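Local coordinates for protein endoglucanase (Ruminococcus champanellensis, PDB 6WQV) that probably hydrolyses internal beta-1,4 links of cellulose and related plant polysaccharides, as a broad-specificity family 5 endoglucanase that can hold cellotriose, at residues S17-L20 with D21-I25; A215-S219 with T220-D224; W268-Q271 with E272-N275. All coordinates share one frame; numbering follows the deposited sequence. Where two conformers were deposited one is given.

Contact 1 (S17-L20 with D21-I25); sequences SQLL and DEITI
I23 sets the tip of its side chain against two leucines one turn back, its CD1 lying 3.8 Å from L19 CD2 and 4.2 Å from L20 CD2. The chain of I23 runs alongside that of L20, both pointing the same way, but crosses that of L19 at a slant. Its CG1 stands anti to the carbonyl carbon (chi1 -67°) and the chain then runs straight on, which carries CD1 back to the leucine methyls. An alanine here ends at CB, and would probably leave both leucine methyls without this neighbour and open a gap where CD1 had lain. Behind these contacts the backbone mixes i to i+3 and i to i+4 bonds. The firm ones are D21 N to S17 O (3.0 Å) and E22 N to L19 O (2.9 Å), the latter an i to i+3 bond; I23 N is held weakly by both L19 O and L20 O. A water donates to S17 O and, weakly, to D21 OD1, so the aspartate suits this wet side of the turn. E22 turns its carboxylate to a salt bridge with R12, while R317 donates to L20 O. Helix 16-22 thus hands the chain to strand 26-29, the first of the barrel, with L19 resting on C207, L20 on P283 and I25 on F71, in loops of the barrel.

Contact 2 (A215-S219 with T220-D224); sequences ASCSS and TTVND
T221 holds OG1 between its backbone N and carbonyl carbon (chi1 63°), and S218 does the same with its OG (chi1 69°), turning the two hydroxyl-bearing arms toward each other's backbone. From there OG1 of T221 accepts from S218 N at 3.1 Å, while S218 OG accepts from T221 N at 3.3 Å in a nearly straight bond (166°). The same T221 OG1 donates to S216 O at 2.7 Å, approaching from above the carbonyl plane, so two bonds, one given and one received, hold this hydroxyl and probably fix its rotation; T212 OG1 is a second partner of S216 O. Serine and threonine suit these places because a short side chain brings its oxygen within range of a main-chain N-H. Beyond the cap, V222 N binds S218 O at 2.9 Å, and N223 N binds S219 O. On the apolar side C217 SG touches V222 CG2 at 3.9 Å, and both residues also pack on helix 263-278. The reciprocal S218 and T221 bonds form a capping box, with S218 as N-cap, starting the short helix 219-223 after strand 208-211 of the TIM barrel.

Contact 3 (W268-Q271 with E272-N275); sequences WTLQ and EIYN
W268 and E272 stack one turn apart on helix 263-278, an outer helix of the (beta/alpha)8 barrel, in an i to i+4 CH-pi contact. E272 CG sits 3.5 Å from the centroid of the indole six-membered ring, only 6° off its normal, and the carboxylate lies 8° from parallel with the ring. The indole reaches along the helix because its CG is anti to the backbone N, and the bend of the glutamate at chi2 (-64°) lays its end over that face. Glutamate suits the place: its methylenes can cover an aromatic face while the acid reaches water. Apolar contact runs down the inner side, where the side chains of L270 and I273 lie side by side, pointing the same way, with CD2 of L270 4.2 Å from CD1 of I273. Both pack on I286 of strand 284-289; L270 also meets Y307 and I310 of helix 297-313. The N275 amide crosses the Q271 chain, its ND2 3.5 Å from Q271 CG. Among the backbone bonds, Y274 N to L270 O (3.1 Å) and N275 N to Q271 O (2.8 Å) are the straighter ones. One water above the rim of the same indole face joins a backbone carbonyl and two side-chain ends: it donates to W268 O and to E272 OE2 and accepts from Q271 NE2, the bond to OE2 being the shortest of the three at 2.5 Å.

In the fold
All three contacts are local, each within one continuous run of chain, so none closes a long loop; they are met in series, and none nests in or crosses another. Contact 1 comes first, at the end of helix 16-22 just before strand 26-29 opens the barrel. Contact 2 follows far later, in the connection from strand 208-211 into helix 219-223, which precedes strand 236-241. Contact 3 lies midway along helix 263-278, between strands 236-241 and 284-289. Contacts 2 and 3 touch through C217, whose SG lies 4.0 Å from I273 CA, joining the loop that leads into the short helix to helix 263-278. Contact 1 stands apart, its nearest atoms about 10 Å from contact 3 and about 14 Å from contact 2.

Contact 1 (S17-L20 with D21-I25)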
loop_
_atom_site.group_PDB
_atom_site.type_symbol
_atom_site.label_atom_id
_atom_site.label_comp_id
_atom_site.label_asym_id
_atom_site.label_seq_id
_atom_site.Cartn_x
_atom_site.Cartn_y
_atom_site.Cartn_z
ATOM N N SER A 17 1.519 -9.287 14.628
ATOM C CA SER A 17 0.936 -10.572 14.264
ATOM C C SER A 17 -0.523 -10.647 14.689
ATOM O O SER A 17 -1.373 -11.142 13.937
ATOM C CB SER A 17 1.725 -11.713 14.902
ATOM O OG SER A 17 3.019 -11.809 14.336
ATOM N N GLN A 18 -0.832 -10.183 15.905
ATOM C CA GLN A 18 -2.213 -10.213 16.377
ATOM C C GLN A 18 -3.117 -9.340 15.519
ATOM O O GLN A 18 -4.250 -9.729 15.207
ATOM C CB GLN A 18 -2.275 -9.773 17.842
ATOM C CG GLN A 18 -1.754 -10.817 18.819
ATOM C CD GLN A 18 -1.556 -10.286 20.233
ATOM O OE1 GLN A 18 -1.307 -9.099 20.441
ATOM N NE2 GLN A 18 -1.666 -11.177 21.210
ATOM N N LEU A 19 -2.642 -8.155 15.127
ATOM C CA LEU A 19 -3.442 -7.284 14.280
ATOM C C LEU A 19 -3.669 -7.924 12.919
ATOM O O LEU A 19 -4.797 -7.927 12.407
ATOM C CB LEU A 19 -2.745 -5.930 14.151
ATOM C CG LEU A 19 -3.481 -4.815 13.426
ATOM C CD1 LEU A 19 -2.808 -3.469 13.650
ATOM C CD2 LEU A 19 -3.543 -5.102 11.937
ATOM N N LEU A 20 -2.619 -8.496 12.330
ATOM C CA LEU A 20 -2.767 -9.144 11.031
ATOM C C LEU A 20 -3.750 -10.306 11.093
ATOM O O LEU A 20 -4.415 -10.606 10.091
ATOM C CB LEU A 20 -1.401 -9.598 10.506
ATOM C CG LEU A 20 -0.479 -8.450 10.089
ATOM C CD1 LEU A 20 0.959 -8.963 9.945
ATOM C CD2 LEU A 20 -0.938 -7.768 8.812
ATOM N N ASP A 21 -3.873 -10.970 12.243
ATOM C CA ASP A 21 -4.822 -12.071 12.375
ATOM C C ASP A 21 -6.264 -11.592 12.470
ATOM O O ASP A 21 -7.184 -12.403 12.322
ATOM C CB ASP A 21 -4.475 -12.957 13.567
ATOM C CG ASP A 21 -3.326 -13.903 13.263
ATOM O OD1 ASP A 21 -3.021 -14.119 12.066
ATOM O OD2 ASP A 21 -2.728 -14.432 14.221
ATOM N N GLU A 22 -6.481 -10.303 12.705
ATOM C CA GLU A 22 -7.822 -9.736 12.643
ATOM C C GLU A 22 -8.205 -9.277 11.246
ATOM O O GLU A 22 -9.399 -9.157 10.956
ATOM C CB GLU A 22 -7.933 -8.562 13.611
ATOM C CG GLU A 22 -7.574 -8.954 15.019
ATOM C CD GLU A 22 -8.272 -8.112 16.052
ATOM O OE1 GLU A 22 -8.725 -7.004 15.699
ATOM O OE2 GLU A 22 -8.374 -8.560 17.214
ATOM N N ILE A 23 -7.226 -9.002 10.383
ATOM C CA ILE A 23 -7.504 -8.673 8.990
ATOM C C ILE A 23 -7.975 -9.927 8.263
ATOM O O ILE A 23 -7.459 -11.028 8.484
ATOM C CB ILE A 23 -6.237 -8.070 8.354
ATOM C CG1 ILE A 23 -5.938 -6.715 9.007
ATOM C CG2 ILE A 23 -6.387 -7.967 6.859
ATOM C CD1 ILE A 23 -4.720 -5.984 8.472
ATOM N N THR A 24 -8.995 -9.770 7.413
ATOM C CA THR A 24 -9.459 -10.869 6.565
ATOM C C THR A 24 -8.824 -10.723 5.182
ATOM O O THR A 24 -7.897 -11.462 4.836
ATOM C CB THR A 24 -10.990 -10.896 6.495
ATOM O OG1 THR A 24 -11.494 -9.614 6.108
ATOM C CG2 THR A 24 -11.592 -11.295 7.853
ATOM N N ILE A 25 -9.307 -9.753 4.412
ATOM C CA ILE A 25 -8.792 -9.415 3.084
ATOM C C ILE A 25 -9.016 -7.920 2.914
ATOM O O ILE A 25 -9.961 -7.352 3.470
ATOM C CB ILE A 25 -9.482 -10.271 1.995
ATOM C CG1 ILE A 25 -8.879 -9.992 0.613
ATOM C CG2 ILE A 25 -10.990 -10.030 2.009
ATOM C CD1 ILE A 25 -9.438 -10.879 -0.493
HETATM O O HOH W 1 -0.468 -12.812 11.799
#

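Contact 2 (A215-S219 with T220-D224)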
loop_
_atom_site.group_PDB
_atom_site.type_symbol
_atom_site.label_atom_id
_atom_site.label_comp_id
_atom_site.label_asym_id
_atom_site.label_seq_id
_atom_site.Cartn_x
_atom_site.Cartn_y
_atom_site.Cartn_z
ATOM N N ALA A 215 9.118 -2.301 -2.837
ATOM C CA ALA A 215 8.200 -3.262 -2.217
ATOM C C ALA A 215 8.298 -4.631 -2.881
ATOM O O ALA A 215 7.310 -5.362 -3.005
ATOM C CB ALA A 215 6.757 -2.752 -2.218
ATOM N N SER A 216 9.504 -4.987 -3.312
ATOM C CA SER A 216 9.750 -6.232 -4.015
ATOM C C SER A 216 10.389 -7.242 -3.079
ATOM O O SER A 216 11.225 -6.894 -2.236
ATOM C CB SER A 216 10.677 -6.008 -5.209
ATOM O OG SER A 216 11.064 -7.237 -5.809
ATOM N N CYS A 217 10.012 -8.504 -3.251
ATOM C CA CYS A 217 10.642 -9.621 -2.565
ATOM C C CYS A 217 11.494 -10.358 -3.585
ATOM O O CYS A 217 10.969 -11.000 -4.502
ATOM C CB CYS A 217 9.591 -10.555 -1.966
ATOM S SG CYS A 217 10.325 -11.916 -1.039
ATOM N N SER A 218 12.807 -10.234 -3.433
ATOM C CA SER A 218 13.790 -11.004 -4.174
ATOM C C SER A 218 14.976 -11.177 -3.236
ATOM O O SER A 218 15.082 -10.488 -2.217
ATOM C CB SER A 218 14.241 -10.276 -5.438
ATOM O OG SER A 218 15.001 -9.130 -5.098
ATOM N N SER A 219 15.883 -12.091 -3.590
ATOM C CA SER A 219 17.081 -12.285 -2.781
ATOM C C SER A 219 17.828 -10.972 -2.596
ATOM O O SER A 219 18.293 -10.652 -1.494
ATOM C CB SER A 219 17.989 -13.314 -3.453
ATOM O OG SER A 219 17.305 -14.542 -3.613
ATOM N N THR A 220 17.925 -10.184 -3.665
ATOM C CA THR A 220 18.685 -8.943 -3.617
ATOM C C THR A 220 18.074 -7.952 -2.632
ATOM O O THR A 220 18.786 -7.360 -1.812
ATOM C CB THR A 220 18.749 -8.345 -5.021
ATOM O OG1 THR A 220 19.419 -9.265 -5.897
ATOM C CG2 THR A 220 19.480 -7.023 -5.003
ATOM N N THR A 221 16.755 -7.762 -2.689
ATOM C CA THR A 221 16.133 -6.753 -1.843
ATOM C C THR A 221 15.961 -7.243 -0.410
ATOM O O THR A 221 15.974 -6.429 0.519
ATOM C CB THR A 221 14.770 -6.344 -2.401
ATOM O OG1 THR A 221 13.896 -7.481 -2.396
ATOM C CG2 THR A 221 14.891 -5.800 -3.811
ATOM N N VAL A 222 15.787 -8.551 -0.212
ATOM C CA VAL A 222 15.626 -9.089 1.138
ATOM C C VAL A 222 16.962 -9.097 1.877
ATOM O O VAL A 222 17.042 -8.699 3.046
ATOM C CB VAL A 222 14.999 -10.493 1.080
ATOM C CG1 VAL A 222 15.051 -11.170 2.442
ATOM C CG2 VAL A 222 13.561 -10.413 0.594
ATOM N N ASN A 223 18.024 -9.552 1.213
ATOM C CA ASN A 223 19.311 -9.693 1.891
ATOM C C ASN A 223 19.839 -8.355 2.392
ATOM O O ASN A 223 20.512 -8.306 3.428
ATOM C CB ASN A 223 20.319 -10.378 0.972
ATOM C CG ASN A 223 20.040 -11.864 0.817
ATOM O OD1 ASN A 223 19.345 -12.462 1.642
ATOM N ND2 ASN A 223 20.581 -12.468 -0.236
ATOM N N ASP A 224 19.537 -7.267 1.692
ATOM C CA ASP A 224 20.029 -5.946 2.065
ATOM C C ASP A 224 19.059 -5.168 2.942
ATOM O O ASP A 224 19.393 -4.059 3.376
ATOM C CB ASP A 224 20.335 -5.121 0.806
ATOM C CG ASP A 224 21.597 -5.575 0.099
ATOM O OD1 ASP A 224 22.141 -6.642 0.465
ATOM O OD2 ASP A 224 22.050 -4.860 -0.822
#

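Contact 3 (W268-Q271 with E272-N275)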
loop_
_atom_site.group_PDB
_atom_site.type_symbol
_atom_site.label_atom_id
_atom_site.label_comp_id
_atom_site.label_asym_id
_atom_site.label_seq_id
_atom_site.Cartn_x
_atom_site.Cartn_y
_atom_site.Cartn_z
ATOM N N TRP A 268 5.548 -21.076 -5.309
ATOM C CA TRP A 268 6.944 -20.739 -5.047
ATOM C C TRP A 268 7.082 -19.268 -4.691
ATOM O O TRP A 268 7.770 -18.911 -3.728
ATOM C CB TRP A 268 7.797 -21.061 -6.272
ATOM C CG TRP A 268 9.257 -20.806 -6.054
ATOM C CD1 TRP A 268 10.177 -21.699 -5.584
ATOM C CD2 TRP A 268 9.969 -19.580 -6.283
ATOM N NE1 TRP A 268 11.415 -21.109 -5.509
ATOM C CE2 TRP A 268 11.315 -19.809 -5.933
ATOM C CE3 TRP A 268 9.600 -18.314 -6.750
ATOM C CZ2 TRP A 268 12.294 -18.821 -6.033
ATOM C CZ3 TRP A 268 10.576 -17.334 -6.852
ATOM C CH2 TRP A 268 11.905 -17.594 -6.495
ATOM N N THR A 269 6.433 -18.395 -5.463
ATOM C CA THR A 269 6.537 -16.960 -5.228
ATOM C C THR A 269 6.030 -16.588 -3.843
ATOM O O THR A 269 6.684 -15.831 -3.115
ATOM C CB THR A 269 5.765 -16.223 -6.325
ATOM O OG1 THR A 269 6.412 -16.462 -7.583
ATOM C CG2 THR A 269 5.698 -14.734 -6.037
ATOM N N LEU A 270 4.866 -17.111 -3.452
ATOM C CA LEU A 270 4.307 -16.753 -2.154
ATOM C C LEU A 270 5.106 -17.383 -1.022
ATOM O O LEU A 270 5.304 -16.757 0.027
ATOM C CB LEU A 270 2.824 -17.129 -2.100
ATOM C CG LEU A 270 1.979 -16.351 -3.111
ATOM C CD1 LEU A 270 0.542 -16.846 -3.143
ATOM C CD2 LEU A 270 1.994 -14.848 -2.821
ATOM N N GLN A 271 5.590 -18.610 -1.223
ATOM C CA GLN A 271 6.458 -19.242 -0.234
ATOM C C GLN A 271 7.723 -18.425 -0.001
ATOM O O GLN A 271 8.241 -18.392 1.121
ATOM C CB GLN A 271 6.816 -20.655 -0.695
ATOM C CG GLN A 271 7.727 -21.427 0.234
ATOM C CD GLN A 271 8.042 -22.825 -0.287
ATOM O OE1 GLN A 271 7.604 -23.824 0.286
ATOM N NE2 GLN A 271 8.800 -22.900 -1.378
ATOM N N GLU A 272 8.227 -17.751 -1.040
ATOM C CA GLU A 272 9.428 -16.936 -0.868
ATOM C C GLU A 272 9.162 -15.753 0.058
ATOM O O GLU A 272 10.032 -15.373 0.853
ATOM C CB GLU A 272 9.929 -16.437 -2.223
ATOM C CG GLU A 272 10.613 -17.491 -3.061
ATOM C CD GLU A 272 11.879 -18.009 -2.419
ATOM O OE1 GLU A 272 12.865 -17.245 -2.351
ATOM O OE2 GLU A 272 11.883 -19.175 -1.969
ATOM N N ILE A 273 7.984 -15.139 -0.053
ATOM C CA ILE A 273 7.618 -14.074 0.878
ATOM C C ILE A 273 7.561 -14.614 2.299
ATOM O O ILE A 273 8.075 -13.998 3.241
ATOM C CB ILE A 273 6.287 -13.424 0.453
ATOM C CG1 ILE A 273 6.426 -12.832 -0.954
ATOM C CG2 ILE A 273 5.860 -12.369 1.462
ATOM C CD1 ILE A 273 5.124 -12.370 -1.590
ATOM N N TYR A 274 6.914 -15.767 2.482
ATOM C CA TYR A 274 6.854 -16.386 3.798
ATOM C C TYR A 274 8.250 -16.675 4.333
ATOM O O TYR A 274 8.572 -16.342 5.482
ATOM C CB TYR A 274 6.041 -17.677 3.699
ATOM C CG TYR A 274 6.028 -18.486 4.964
ATOM C CD1 TYR A 274 5.370 -18.025 6.093
ATOM C CD2 TYR A 274 6.667 -19.715 5.033
ATOM C CE1 TYR A 274 5.354 -18.766 7.259
ATOM C CE2 TYR A 274 6.652 -20.463 6.187
ATOM C CZ TYR A 274 6.000 -19.983 7.299
ATOM O OH TYR A 274 5.992 -20.734 8.452
ATOM N N ASN A 275 9.093 -17.304 3.513
ATOM C CA ASN A 275 10.412 -17.705 3.984
ATOM C C ASN A 275 11.287 -16.500 4.298
ATOM O O ASN A 275 12.116 -16.569 5.208
ATOM C CB ASN A 275 11.111 -18.568 2.937
ATOM C CG ASN A 275 10.562 -19.971 2.871
ATOM O OD1 ASN A 275 9.923 -20.449 3.807
ATOM N ND2 ASN A 275 10.824 -20.652 1.760
HETATM O O HOH W 2 9.866 -20.527 -2.545
#